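Side-chain contact in carboxypeptidase 1 (Deinococcus radiodurans str. R1, PDB 5GIV), which probably removes amino acids one at a time from peptide C-termini as a zinc-dependent metallocarboxypeptidase of the M32 family: residues Gln431-Ala436 against Gly442-Phe447. Numbering follows the deposited sequence.
Sequences QFYAAA and GLEADF
Tyr433 swings its CG anti to the backbone N (chi1 -177°), and Phe447 places its own CG anti to the carbonyl carbon (chi1 -60°), which brings the two aromatic side chains together from opposite directions. They meet between two successive helices of this largely helical M32 fold, 420-439 and 443-448, joined by a short turn and set nearly at right angles, the two segment axes at 94° and 12.7 Å apart. At that spacing the contact is made by side chains of one helix reaching side chains or backbone of the other. Tyr433 reaches over with its phenol end: OH lies 3.3 Å from CE2 of Phe447, near the plane of that ring, and CE2 in turn sits near the plane of the tyrosine ring. The phenol OH therefore meets the Phe447 edge with the two ring planes steeply inclined, a close oxygen-to-ring-carbon approach without overlapping faces. Nearer the turn, Leu443 points toward helix 420-439 and its CD1 rests on Ala436, 4.2 Å from CB and 3.8 Å from the carbonyl O. That O accepts a hydrogen bond from Asn440 ND2, so the methyl lies beside an acceptor already engaged within the turn. Gly442 is the N-cap of the second helix, with backbone angles that favour glycine; Glu437 OE1 accepts hydrogen bonds from the backbone N of both Gly442 and Leu443, tying the new helix start to the preceding helix. Helix 453-464 touches both helices, Leu455 meeting Ala436 and Phe447, while Tyr433 also touches Leu301 and Leu305 of helix 292-306. At the exposed margin, Glu444 contributes its aliphatic stem, CG lying 4.4 Å from Tyr433 OH. One face of the Phe447 ring is approached near its rim by its own helix backbone, with Leu443 O 3.3 Å above the ring plane.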
# COMPACT_ATOMS: atom_id res chain seq x y z
N GLN A 431 22.29 24.84 13.52
CA GLN A 431 22.22 26.18 12.94
C GLN A 431 20.77 26.62 12.79
O GLN A 431 20.41 27.74 13.16
CB GLN A 431 22.96 26.20 11.60
CG GLN A 431 23.04 27.56 10.91
CD GLN A 431 24.06 27.58 9.76
OE1 GLN A 431 24.91 26.70 9.67
NE2 GLN A 431 23.96 28.58 8.88
N PHE A 432 19.92 25.75 12.24
CA PHE A 432 18.50 26.08 12.16
C PHE A 432 17.89 26.23 13.54
O PHE A 432 17.11 27.15 13.79
CB PHE A 432 17.74 25.01 11.38
CG PHE A 432 17.88 25.12 9.90
CD1 PHE A 432 17.51 26.30 9.25
CD2 PHE A 432 18.37 24.07 9.15
CE1 PHE A 432 17.64 26.41 7.89
CE2 PHE A 432 18.50 24.18 7.78
CZ PHE A 432 18.14 25.35 7.15
N TYR A 433 18.26 25.35 14.47
CA TYR A 433 17.63 25.38 15.78
C TYR A 433 17.95 26.68 16.51
O TYR A 433 17.05 27.30 17.09
CB TYR A 433 18.09 24.18 16.58
CG TYR A 433 17.45 24.08 17.93
CD1 TYR A 433 16.22 23.47 18.09
CD2 TYR A 433 18.09 24.60 19.06
CE1 TYR A 433 15.63 23.36 19.33
CE2 TYR A 433 17.50 24.50 20.31
CZ TYR A 433 16.27 23.88 20.44
OH TYR A 433 15.69 23.77 21.68
N ALA A 434 19.21 27.11 16.48
CA ALA A 434 19.62 28.33 17.17
C ALA A 434 18.90 29.55 16.60
O ALA A 434 18.54 30.47 17.34
CB ALA A 434 21.13 28.52 17.09
N ALA A 435 18.71 29.58 15.28
CA ALA A 435 17.93 30.66 14.69
C ALA A 435 16.50 30.64 15.23
O ALA A 435 15.91 31.70 15.46
CB ALA A 435 17.94 30.56 13.17
N ALA A 436 15.93 29.45 15.43
CA ALA A 436 14.58 29.35 15.97
C ALA A 436 14.50 29.84 17.42
O ALA A 436 13.52 30.48 17.81
CB ALA A 436 14.07 27.91 15.88
N GLY A 442 12.89 31.10 24.69
CA GLY A 442 12.26 30.32 25.73
C GLY A 442 11.61 29.09 25.18
O GLY A 442 10.60 28.62 25.71
N LEU A 443 12.16 28.55 24.09
CA LEU A 443 11.59 27.36 23.48
C LEU A 443 11.59 26.19 24.46
O LEU A 443 10.59 25.47 24.58
CB LEU A 443 12.35 26.99 22.21
CG LEU A 443 12.04 27.83 20.98
CD1 LEU A 443 12.86 27.33 19.81
CD2 LEU A 443 10.55 27.77 20.69
N GLU A 444 12.70 25.99 25.18
CA GLU A 444 12.78 24.86 26.09
C GLU A 444 11.62 24.86 27.09
O GLU A 444 11.06 23.81 27.40
CB GLU A 444 14.12 24.86 26.82
CG GLU A 444 15.32 24.70 25.92
CD GLU A 444 16.61 24.72 26.70
OE1 GLU A 444 16.55 24.82 27.95
OE2 GLU A 444 17.70 24.61 26.08
N ALA A 445 11.24 26.04 27.58
CA ALA A 445 10.11 26.10 28.51
C ALA A 445 8.83 25.62 27.83
O ALA A 445 7.99 24.97 28.47
CB ALA A 445 9.95 27.52 29.05
N ASP A 446 8.67 25.93 26.54
CA ASP A 446 7.53 25.41 25.80
C ASP A 446 7.55 23.89 25.76
O ASP A 446 6.51 23.24 25.91
CB ASP A 446 7.53 25.96 24.37
CG ASP A 446 7.40 27.47 24.32
OD1 ASP A 446 7.11 28.09 25.36
OD2 ASP A 446 7.55 28.04 23.21
N PHE A 447 8.74 23.30 25.53
CA PHE A 447 8.83 21.85 25.36
C PHE A 447 8.36 21.11 26.61
O PHE A 447 7.68 20.08 26.51
CB PHE A 447 10.27 21.45 25.03
CG PHE A 447 10.81 22.08 23.77
CD1 PHE A 447 9.96 22.65 22.83
CD2 PHE A 447 12.17 22.10 23.52
CE1 PHE A 447 10.45 23.22 21.68
CE2 PHE A 447 12.68 22.67 22.37
CZ PHE A 447 11.82 23.23 21.45